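Side-chain contacts in protein F-93 (Sulfolobus virus 1, PDB 1TBX), which probably acts as a homodimeric winged-helix transcription factor that recognises a palindromic or pseudo-palindromic DNA target: residues A[79-82]-A[83-87]; A[24-27]-A[28-31]; A[59-63]-A[64-68]; A[37-40]-A[41-44]. One frame throughout, in Å; residues are numbered along the deposited sequence.

Contact 1. Residues A[79-82]-A[83-87]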
loop_
_atom_site.group_PDB
_atom_site.type_symbol
_atom_site.label_atom_id
_atom_site.label_comp_id
_atom_site.label_asym_id
_atom_site.label_seq_id
_atom_site.Cartn_x
_atom_site.Cartn_y
_atom_site.Cartn_z
ATOM N N SER A 79 9.137 0.476 -5.857
ATOM C CA SER A 79 8.843 1.135 -4.607
ATOM C C SER A 79 7.718 0.445 -3.826
ATOM O O SER A 79 7.705 0.472 -2.603
ATOM C CB SER A 79 8.541 2.605 -4.815
ATOM O OG SER A 79 7.464 2.767 -5.709
ATOM N N LEU A 80 6.758 -0.157 -4.512
ATOM C CA LEU A 80 5.779 -0.990 -3.813
ATOM C C LEU A 80 6.422 -2.223 -3.164
ATOM O O LEU A 80 6.066 -2.567 -2.042
ATOM C CB LEU A 80 4.656 -1.440 -4.747
ATOM C CG LEU A 80 3.633 -0.413 -5.288
ATOM C CD1 LEU A 80 2.719 -1.008 -6.415
ATOM C CD2 LEU A 80 2.802 0.297 -4.158
ATOM N N LYS A 81 7.343 -2.888 -3.872
ATOM C CA LYS A 81 7.995 -4.107 -3.384
ATOM C C LYS A 81 8.662 -3.837 -2.043
ATOM O O LYS A 81 8.572 -4.661 -1.111
ATOM C CB LYS A 81 9.050 -4.600 -4.395
ATOM C CG LYS A 81 9.788 -5.899 -4.027
ATOM C CD LYS A 81 9.157 -7.208 -4.615
ATOM C CE LYS A 81 8.013 -7.864 -3.667
ATOM N NZ LYS A 81 7.984 -9.385 -3.499
ATOM N N THR A 82 9.331 -2.685 -1.969
ATOM C CA THR A 82 10.112 -2.262 -0.814
ATOM C C THR A 82 9.175 -2.036 0.402
ATOM O O THR A 82 9.430 -2.536 1.486
ATOM C CB THR A 82 11.091 -1.015 -1.224
ATOM O OG1 THR A 82 11.687 -0.395 -0.086
ATOM C CG2 THR A 82 10.387 0.158 -1.756
ATOM N N ALA A 83 8.066 -1.333 0.172
ATOM C CA ALA A 83 6.972 -1.204 1.116
ATOM C C ALA A 83 6.375 -2.554 1.625
ATOM O O ALA A 83 6.392 -2.811 2.842
ATOM C CB ALA A 83 5.906 -0.303 0.539
ATOM N N ILE A 84 5.879 -3.415 0.723
ATOM C CA ILE A 84 5.350 -4.745 1.111
ATOM C C ILE A 84 6.390 -5.614 1.814
ATOM O O ILE A 84 6.111 -6.283 2.826
ATOM C CB ILE A 84 4.812 -5.493 -0.112
ATOM C CG1 ILE A 84 3.545 -4.803 -0.628
ATOM C CG2 ILE A 84 4.554 -6.974 0.222
ATOM C CD1 ILE A 84 3.413 -4.819 -2.096
ATOM N N GLU A 85 7.600 -5.589 1.286
ATOM C CA GLU A 85 8.672 -6.335 1.885
ATOM C C GLU A 85 8.977 -5.893 3.312
ATOM O O GLU A 85 9.261 -6.735 4.178
ATOM C CB GLU A 85 9.888 -6.223 1.007
ATOM C CG GLU A 85 10.795 -7.397 1.182
ATOM C CD GLU A 85 10.246 -8.666 0.521
ATOM O OE1 GLU A 85 9.394 -8.542 -0.434
ATOM O OE2 GLU A 85 10.691 -9.781 0.970
ATOM N N THR A 86 8.927 -4.570 3.538
ATOM C CA THR A 86 9.225 -4.004 4.825
ATOM C C THR A 86 8.077 -4.414 5.719
ATOM O O THR A 86 8.283 -4.810 6.856
ATOM C CB THR A 86 9.312 -2.458 4.712
ATOM O OG1 THR A 86 10.389 -2.101 3.838
ATOM C CG2 THR A 86 9.671 -1.797 6.079
ATOM N N TYR A 87 6.865 -4.323 5.179
ATOM C CA TYR A 87 5.679 -4.821 5.878
ATOM C C TYR A 87 5.828 -6.260 6.365
ATOM O O TYR A 87 5.678 -6.500 7.572
ATOM C CB TYR A 87 4.439 -4.783 5.006
ATOM C CG TYR A 87 3.179 -5.123 5.772
ATOM C CD1 TYR A 87 2.969 -4.602 7.049
ATOM C CD2 TYR A 87 2.202 -5.967 5.231
ATOM C CE1 TYR A 87 1.834 -4.897 7.769
ATOM C CE2 TYR A 87 1.058 -6.270 5.954
ATOM C CZ TYR A 87 0.880 -5.733 7.221
ATOM O OH TYR A 87 -0.262 -5.985 7.948
#
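The carbonyl group of Thr82 is met by Thr86 from both faces of its plane: the hydroxyl OG1 comes from one, tilted 34° out of it, and the amide N from the other, tilted 29°. Thr86 OG1 donates to Thr82 O at 2.6 Å, and Thr86 N reaches the same Thr82 O at 2.9 Å, two donors of one residue gripping a single oxygen. The first torsion of Thr86 (chi1 -63°) sets OG1 beside its own backbone N, on the flank that looks back to the preceding turn. The amide bond is one of the regular i to i+4 bonds of the long helix 71-94, and the hydroxyl bond is added to it. This helix follows the wing of the winged-helix fold and contributes to the homodimer: Ser79 packs on Thr86 of the second subunit, Ala83 on Ser79 of that subunit, and Tyr87 turns its ring to Phe6 edge-to-face and to Phe76 of the second subunit. On a different flank, Ile84 N donates to Leu80 O at 2.9 Å, while Ile84 CD1 lies 3.5 Å from the same Leu80 O; the apolar approach of Leu80 CB to Ile84 CD1 is looser, at 4.5 Å. Both residues also pack on helix 9-17. Lys81 and Glu85 run alongside each other, pointing the same way, and form a weak salt bridge with Lys81 NZ 3.5 Å from Glu85 OE1. That oxygen has a second cationic partner in Lys88, and Lys81 makes a cation-pi contact with Tyr16.

Contact 2. Residues A[24-27]-A[28-31]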
loop_
_atom_site.group_PDB
_atom_site.type_symbol
_atom_site.label_atom_id
_atom_site.label_comp_id
_atom_site.label_asym_id
_atom_site.label_seq_id
_atom_site.Cartn_x
_atom_site.Cartn_y
_atom_site.Cartn_z
ATOM N N ALA A 24 3.424 -16.948 -16.406
ATOM C CA ALA A 24 2.034 -17.150 -16.768
ATOM C C ALA A 24 1.171 -16.547 -15.656
ATOM O O ALA A 24 1.382 -16.806 -14.470
ATOM C CB ALA A 24 1.722 -18.621 -16.949
ATOM N N THR A 25 0.219 -15.712 -16.067
ATOM C CA THR A 25 -0.752 -15.047 -15.206
ATOM C C THR A 25 -1.241 -15.898 -14.019
ATOM O O THR A 25 -1.150 -15.468 -12.875
ATOM C CB THR A 25 -1.912 -14.577 -16.093
ATOM O OG1 THR A 25 -1.422 -13.651 -17.086
ATOM C CG2 THR A 25 -2.951 -13.804 -15.285
ATOM N N TYR A 26 -1.713 -17.102 -14.268
ATOM C CA TYR A 26 -2.181 -17.931 -13.163
ATOM C C TYR A 26 -1.069 -18.343 -12.191
ATOM O O TYR A 26 -1.312 -18.472 -10.980
ATOM C CB TYR A 26 -2.998 -19.152 -13.625
ATOM C CG TYR A 26 -3.608 -19.878 -12.463
ATOM C CD1 TYR A 26 -4.741 -19.368 -11.808
ATOM C CD2 TYR A 26 -3.036 -21.055 -11.987
ATOM C CE1 TYR A 26 -5.308 -20.035 -10.718
ATOM C CE2 TYR A 26 -3.583 -21.728 -10.900
ATOM C CZ TYR A 26 -4.715 -21.212 -10.264
ATOM O OH TYR A 26 -5.259 -21.903 -9.196
ATOM N N ASP A 27 0.140 -18.545 -12.699
ATOM C CA ASP A 27 1.237 -18.781 -11.765
ATOM C C ASP A 27 1.515 -17.574 -10.911
ATOM O O ASP A 27 1.896 -17.735 -9.749
ATOM C CB ASP A 27 2.522 -19.241 -12.438
ATOM C CG ASP A 27 2.388 -20.627 -12.974
ATOM O OD1 ASP A 27 1.513 -21.346 -12.419
ATOM O OD2 ASP A 27 3.048 -21.060 -13.958
ATOM N N LEU A 28 1.344 -16.371 -11.472
ATOM C CA LEU A 28 1.523 -15.171 -10.665
ATOM C C LEU A 28 0.463 -15.184 -9.584
ATOM O O LEU A 28 0.753 -14.894 -8.442
ATOM C CB LEU A 28 1.454 -13.878 -11.473
ATOM C CG LEU A 28 1.584 -12.609 -10.594
ATOM C CD1 LEU A 28 3.021 -12.430 -10.023
ATOM C CD2 LEU A 28 1.098 -11.293 -11.247
ATOM N N TYR A 29 -0.751 -15.572 -9.937
ATOM C CA TYR A 29 -1.742 -15.744 -8.933
ATOM C C TYR A 29 -1.328 -16.710 -7.813
ATOM O O TYR A 29 -1.509 -16.378 -6.639
ATOM C CB TYR A 29 -3.032 -16.240 -9.528
ATOM C CG TYR A 29 -3.978 -16.600 -8.417
ATOM C CD1 TYR A 29 -4.430 -15.629 -7.525
ATOM C CD2 TYR A 29 -4.349 -17.897 -8.199
ATOM C CE1 TYR A 29 -5.280 -15.947 -6.512
ATOM C CE2 TYR A 29 -5.232 -18.229 -7.186
ATOM C CZ TYR A 29 -5.678 -17.249 -6.352
ATOM O OH TYR A 29 -6.494 -17.557 -5.325
ATOM N N LYS A 30 -0.821 -17.899 -8.153
ATOM C CA LYS A 30 -0.417 -18.854 -7.124
ATOM C C LYS A 30 0.585 -18.258 -6.143
ATOM O O LYS A 30 0.480 -18.431 -4.932
ATOM C CB LYS A 30 0.174 -20.086 -7.733
ATOM C CG LYS A 30 -0.863 -21.002 -8.257
ATOM C CD LYS A 30 -0.233 -21.911 -9.251
ATOM C CE LYS A 30 -0.177 -23.306 -8.636
ATOM N NZ LYS A 30 0.997 -24.109 -9.094
ATOM N N LYS A 31 1.529 -17.526 -6.675
ATOM C CA LYS A 31 2.612 -16.953 -5.913
ATOM C C LYS A 31 2.112 -15.879 -4.927
ATOM O O LYS A 31 2.461 -15.896 -3.744
ATOM C CB LYS A 31 3.544 -16.296 -6.913
ATOM C CG LYS A 31 4.898 -16.016 -6.423
ATOM C CD LYS A 31 5.809 -15.728 -7.611
ATOM C CE LYS A 31 6.248 -17.007 -8.298
ATOM N NZ LYS A 31 7.422 -17.598 -7.611
#
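This is a local, one-turn packing of side chains at the start of helix 25-33, where the exposed Tyr26 touches the buried Tyr29 on one hand and the exposed Lys30 on the other. The two tyrosines lie alongside each other and point the same way, their ring centroids 5.4 Å apart and their planes turned by 42°, an oblique pairing. Its nearest atoms are Tyr26 CE1 and Tyr29 CD2, at 3.4 Å. Both side chains carry CG opposite the backbone N (chi1 -173° for Tyr26 and 172° for Tyr29), and this shared torsion sends the rings off in a common direction. Lys30 passes the Tyr26 ring at a slant, its CD 3.7 Å from Tyr26 CE2. In the winged-helix fold this is the second helix of the three-helix bundle, and its inner flank is apolar: Leu28 packs on Val13 and Tyr16 of helix 9-17 and on Leu67 of the wing. Tyr29 is also buried, towards helix 40-52, and its hydroxyl is hydrogen-bonded to Met38 O. Asp27 lies next to Lys30, pointing the same way, but the opposite charges are not in contact, with Asp27 OD1 and Lys30 NZ 4.4 Å apart; the attraction between them is probably modest. Along the backbone, Leu28 N donates to the O of Ala24, the N-cap position, at 3.0 Å, and Lys30 N donates to Tyr26 O at 2.9 Å.

Contact 3. Residues A[59-63]-A[64-68]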
loop_
_atom_site.group_PDB
_atom_site.type_symbol
_atom_site.label_atom_id
_atom_site.label_comp_id
_atom_site.label_asym_id
_atom_site.label_seq_id
_atom_site.Cartn_x
_atom_site.Cartn_y
_atom_site.Cartn_z
ATOM N N ARG A 59 0.460 -10.784 -22.686
ATOM C CA ARG A 59 0.567 -11.440 -24.010
ATOM C C ARG A 59 0.338 -12.954 -23.965
ATOM O O ARG A 59 0.684 -13.623 -22.982
ATOM C CB ARG A 59 1.920 -11.167 -24.666
ATOM C CG ARG A 59 2.392 -9.697 -24.671
ATOM C CD ARG A 59 3.772 -9.490 -25.321
ATOM N NE ARG A 59 4.764 -8.968 -24.381
ATOM C CZ ARG A 59 6.086 -8.970 -24.592
ATOM N NH1 ARG A 59 6.594 -9.469 -25.722
ATOM N NH2 ARG A 59 6.909 -8.452 -23.673
ATOM N N GLN A 60 -0.266 -13.488 -25.027
ATOM C CA GLN A 60 -0.344 -14.938 -25.219
ATOM C C GLN A 60 0.951 -15.392 -25.930
ATOM O O GLN A 60 1.102 -15.249 -27.124
ATOM C CB GLN A 60 -1.639 -15.349 -25.948
ATOM C CG GLN A 60 -1.746 -16.822 -26.383
ATOM C CD GLN A 60 -2.342 -17.771 -25.324
ATOM O OE1 GLN A 60 -3.235 -17.411 -24.542
ATOM N NE2 GLN A 60 -1.845 -18.997 -25.313
ATOM N N GLU A 61 1.898 -15.890 -25.147
ATOM C CA GLU A 61 3.192 -16.314 -25.640
ATOM C C GLU A 61 3.451 -17.735 -25.153
ATOM O O GLU A 61 3.052 -18.092 -24.029
ATOM C CB GLU A 61 4.279 -15.409 -25.087
ATOM C CG GLU A 61 4.650 -14.244 -25.984
ATOM C CD GLU A 61 5.565 -13.259 -25.268
ATOM O OE1 GLU A 61 6.217 -13.630 -24.231
ATOM O OE2 GLU A 61 5.615 -12.099 -25.746
ATOM N N ARG A 62 4.082 -18.544 -26.013
ATOM C CA ARG A 62 4.547 -19.896 -25.668
ATOM C C ARG A 62 3.436 -20.759 -24.968
ATOM O O ARG A 62 3.644 -21.326 -23.877
ATOM C CB ARG A 62 5.871 -19.792 -24.861
ATOM C CG ARG A 62 6.893 -18.802 -25.453
ATOM C CD ARG A 62 7.140 -18.977 -26.979
ATOM N NE ARG A 62 8.036 -20.114 -27.225
ATOM C CZ ARG A 62 8.016 -20.944 -28.275
ATOM N NH1 ARG A 62 7.144 -20.808 -29.293
ATOM N NH2 ARG A 62 8.913 -21.930 -28.303
ATOM N N GLY A 63 2.260 -20.821 -25.613
ATOM C CA GLY A 63 1.104 -21.584 -25.147
ATOM C C GLY A 63 0.519 -21.222 -23.790
ATOM O O GLY A 63 -0.052 -22.093 -23.133
ATOM N N GLU A 64 0.648 -19.949 -23.399
ATOM C CA GLU A 64 0.172 -19.416 -22.129
ATOM C C GLU A 64 -0.076 -17.899 -22.275
ATOM O O GLU A 64 0.499 -17.287 -23.181
ATOM C CB GLU A 64 1.251 -19.627 -21.051
ATOM C CG GLU A 64 0.969 -20.602 -19.898
ATOM C CD GLU A 64 -0.296 -21.444 -20.053
ATOM O OE1 GLU A 64 -1.423 -20.888 -19.877
ATOM O OE2 GLU A 64 -0.156 -22.664 -20.312
ATOM N N LYS A 65 -0.906 -17.312 -21.390
ATOM C CA LYS A 65 -1.012 -15.856 -21.198
ATOM C C LYS A 65 -0.036 -15.409 -20.094
ATOM O O LYS A 65 -0.104 -15.892 -18.937
ATOM C CB LYS A 65 -2.440 -15.457 -20.806
ATOM C CG LYS A 65 -3.405 -15.250 -21.978
ATOM C CD LYS A 65 -4.818 -15.716 -21.664
ATOM C CE LYS A 65 -5.706 -15.714 -22.917
ATOM N NZ LYS A 65 -6.817 -16.781 -22.963
ATOM N N ARG A 66 0.857 -14.478 -20.444
ATOM C CA ARG A 66 1.942 -14.044 -19.556
ATOM C C ARG A 66 1.917 -12.570 -19.325
ATOM O O ARG A 66 1.348 -11.841 -20.124
ATOM C CB ARG A 66 3.313 -14.403 -20.136
ATOM C CG ARG A 66 3.421 -15.878 -20.423
ATOM C CD ARG A 66 4.703 -16.312 -21.103
ATOM N NE ARG A 66 4.571 -17.708 -21.500
ATOM C CZ ARG A 66 4.533 -18.776 -20.670
ATOM N NH1 ARG A 66 4.664 -18.673 -19.349
ATOM N NH2 ARG A 66 4.391 -19.984 -21.187
ATOM N N LEU A 67 2.590 -12.148 -18.256
ATOM C CA LEU A 67 2.555 -10.780 -17.775
ATOM C C LEU A 67 3.897 -10.078 -17.853
ATOM O O LEU A 67 4.939 -10.611 -17.413
ATOM C CB LEU A 67 2.022 -10.734 -16.330
ATOM C CG LEU A 67 0.622 -11.356 -16.232
ATOM C CD1 LEU A 67 0.238 -11.510 -14.802
ATOM C CD2 LEU A 67 -0.466 -10.569 -17.027
ATOM N N TYR A 68 3.881 -8.872 -18.407
ATOM C CA TYR A 68 5.081 -8.056 -18.443
ATOM C C TYR A 68 4.773 -6.752 -17.777
ATOM O O TYR A 68 3.603 -6.381 -17.593
ATOM C CB TYR A 68 5.610 -7.909 -19.874
ATOM C CG TYR A 68 5.869 -9.292 -20.458
ATOM C CD1 TYR A 68 4.797 -10.066 -20.915
ATOM C CD2 TYR A 68 7.156 -9.868 -20.457
ATOM C CE1 TYR A 68 4.982 -11.355 -21.394
ATOM C CE2 TYR A 68 7.361 -11.169 -20.938
ATOM C CZ TYR A 68 6.262 -11.908 -21.419
ATOM O OH TYR A 68 6.379 -13.203 -21.926
#
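Arg59 lies over one face of the Tyr68 ring across the two-stranded hairpin that forms the wing of the winged-helix fold. The contact is cation-pi, Arg59 CZ standing 4.0 Å from the Tyr68 ring centroid and only 9° off the ring normal, although the guanidinium and ring planes are inclined by 44°. Glu61 makes a salt bridge from OE2 to Arg59 NH1 at 2.8 Å, and its OE1 appears to accept from Tyr68 OH, though the modelled bond is very short and its length doubtful. Positioning comes from the strands. Arg59 and Arg66 form an antiparallel hydrogen-bonded pair, with Arg66 N to Arg59 O at 2.7 Å, and put their side chains on the same face as Glu61. A type I' turn from Glu61 to Glu64, with Arg62 and Gly63 at its corners, reverses the chain. Wings of winged-helix proteins often contact DNA, and exposed Arg59 and Arg62 would be consistent with such a role. Arg66 reaches back over the turn along a chain extended from CG to NE: NE donates to Glu61 O at 3.0 Å, above the carbonyl plane and on the opposite face from Glu64 N, while Arg66 NH2 donates to Arg62 O at 3.1 Å.

Contact 4. Residues A[37-40]-A[41-44]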
loop_
_atom_site.group_PDB
_atom_site.type_symbol
_atom_site.label_atom_id
_atom_site.label_comp_id
_atom_site.label_asym_id
_atom_site.label_seq_id
_atom_site.Cartn_x
_atom_site.Cartn_y
_atom_site.Cartn_z
ATOM N N PRO A 37 -3.098 -14.124 0.764
ATOM C CA PRO A 37 -4.278 -14.852 0.209
ATOM C C PRO A 37 -5.342 -13.925 -0.400
ATOM O O PRO A 37 -5.782 -12.962 0.233
ATOM C CB PRO A 37 -4.873 -15.553 1.421
ATOM C CG PRO A 37 -3.689 -15.731 2.330
ATOM C CD PRO A 37 -2.772 -14.542 2.137
HETATM N N MSE A 38 -5.693 -14.162 -1.652
HETATM C CA MSE A 38 -6.836 -13.481 -2.212
HETATM C C MSE A 38 -7.569 -14.437 -3.124
HETATM O O MSE A 38 -7.078 -15.541 -3.435
HETATM C CB MSE A 38 -6.432 -12.192 -2.907
HETATM C CG MSE A 38 -6.069 -12.329 -4.347
HETATM SE SE MSE A 38 -4.698 -11.036 -4.885
HETATM C CE MSE A 38 -5.581 -9.866 -6.084
ATOM N N SER A 39 -8.771 -14.055 -3.531
ATOM C CA SER A 39 -9.490 -14.939 -4.424
ATOM C C SER A 39 -9.017 -14.650 -5.843
ATOM O O SER A 39 -8.313 -13.621 -6.101
ATOM C CB SER A 39 -10.969 -14.725 -4.277
ATOM O OG SER A 39 -11.387 -13.475 -4.782
ATOM N N THR A 40 -9.387 -15.555 -6.745
ATOM C CA THR A 40 -9.145 -15.381 -8.172
ATOM C C THR A 40 -10.001 -14.220 -8.681
ATOM O O THR A 40 -9.522 -13.402 -9.455
ATOM C CB THR A 40 -9.497 -16.647 -8.943
ATOM O OG1 THR A 40 -10.893 -16.937 -8.717
ATOM C CG2 THR A 40 -8.697 -17.895 -8.415
ATOM N N ALA A 41 -11.255 -14.132 -8.245
ATOM C CA ALA A 41 -12.032 -12.931 -8.543
ATOM C C ALA A 41 -11.186 -11.692 -8.164
ATOM O O ALA A 41 -10.834 -10.875 -9.038
ATOM C CB ALA A 41 -13.402 -12.923 -7.826
ATOM N N THR A 42 -10.829 -11.534 -6.883
ATOM C CA THR A 42 -10.072 -10.354 -6.556
ATOM C C THR A 42 -8.749 -10.252 -7.371
ATOM O O THR A 42 -8.449 -9.173 -7.874
ATOM C CB THR A 42 -10.028 -9.930 -4.994
ATOM O OG1 THR A 42 -8.678 -9.568 -4.588
ATOM C CG2 THR A 42 -10.562 -10.962 -3.948
ATOM N N PHE A 43 -8.018 -11.362 -7.578
ATOM C CA PHE A 43 -6.744 -11.290 -8.349
ATOM C C PHE A 43 -6.924 -10.798 -9.770
ATOM O O PHE A 43 -6.172 -9.926 -10.204
ATOM C CB PHE A 43 -5.961 -12.615 -8.358
ATOM C CG PHE A 43 -4.772 -12.634 -9.302
ATOM C CD1 PHE A 43 -3.492 -12.393 -8.834
ATOM C CD2 PHE A 43 -4.938 -12.939 -10.683
ATOM C CE1 PHE A 43 -2.354 -12.408 -9.713
ATOM C CE2 PHE A 43 -3.813 -12.940 -11.587
ATOM C CZ PHE A 43 -2.528 -12.686 -11.102
ATOM N N TYR A 44 -7.905 -11.369 -10.482
ATOM C CA TYR A 44 -8.178 -11.000 -11.879
ATOM C C TYR A 44 -8.697 -9.575 -11.977
ATOM O O TYR A 44 -8.344 -8.850 -12.901
ATOM C CB TYR A 44 -9.033 -12.053 -12.644
ATOM C CG TYR A 44 -8.133 -13.190 -13.141
ATOM C CD1 TYR A 44 -7.952 -14.347 -12.398
ATOM C CD2 TYR A 44 -7.402 -13.067 -14.309
ATOM C CE1 TYR A 44 -7.062 -15.370 -12.827
ATOM C CE2 TYR A 44 -6.546 -14.079 -14.749
ATOM C CZ TYR A 44 -6.372 -15.222 -13.996
ATOM O OH TYR A 44 -5.531 -16.220 -14.434
#
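The N-terminal cap of helix 40-52 is built here, with Ser39 as the N-cap residue, its side chain accepting from Thr42 N. The bond from Thr42 N to Ser39 OG measures 2.9 Å and is almost straight, 175° at the hydrogen, although the position of OG is less certain because it is crowded in the model. With chi1 at 69°, Ser39 OG is lodged between its own backbone N and carbonyl carbon, and from there it faces the first turn. The regular pattern then takes over: Phe43 N donates to Ser39 O at 2.7 Å, and Tyr44 N donates to Thr40 O at 2.8 Å. Thr40 O also sits near the plane of the Tyr44 ring, at its edge, 3.5 Å from Tyr44 CD1. Before the cap, Met38, present as selenomethionine, bends at its second and third torsions and crosses Phe43 at a slant, its SE 4.0 Å from Phe43 CB; the terminal methyl CE is placed too close to the backbone to support any claim. Within the helix, Phe43 CD2 lies over one face of the Tyr44 ring. By position in the winged-helix fold, helix 40-52 probably corresponds to the DNA-recognition helix. Its start packs on helix 25-33, Met38 on Val32, Phe43 on Leu28 and Tyr44 on Thr25, and on helix 9-17, whose Val13 touches both Met38 and Phe43.

Overall arrangement
From the N terminus, contact 2 comes first, on helix 25-33; contact 4 follows where the next loop enters helix 40-52, contact 3 closes the hairpin turn of the wing, and contact 1 lies on helix 71-94. All four are local and in series, so none nests in or crosses another. Contact 2 is the hub: it touches contact 3, where Thr25 N meets Lys65 O at 2.9 Å, and contact 4, through Thr25 and Tyr29, so helix 25-33 ties the wing to the start of helix 40-52. Contacts 3 and 4 do not touch, their nearest atoms being about 5 Å apart. Contact 1 stands off on helix 71-94, which packs on the second subunit, its centre about 26 Å from that of contact 3.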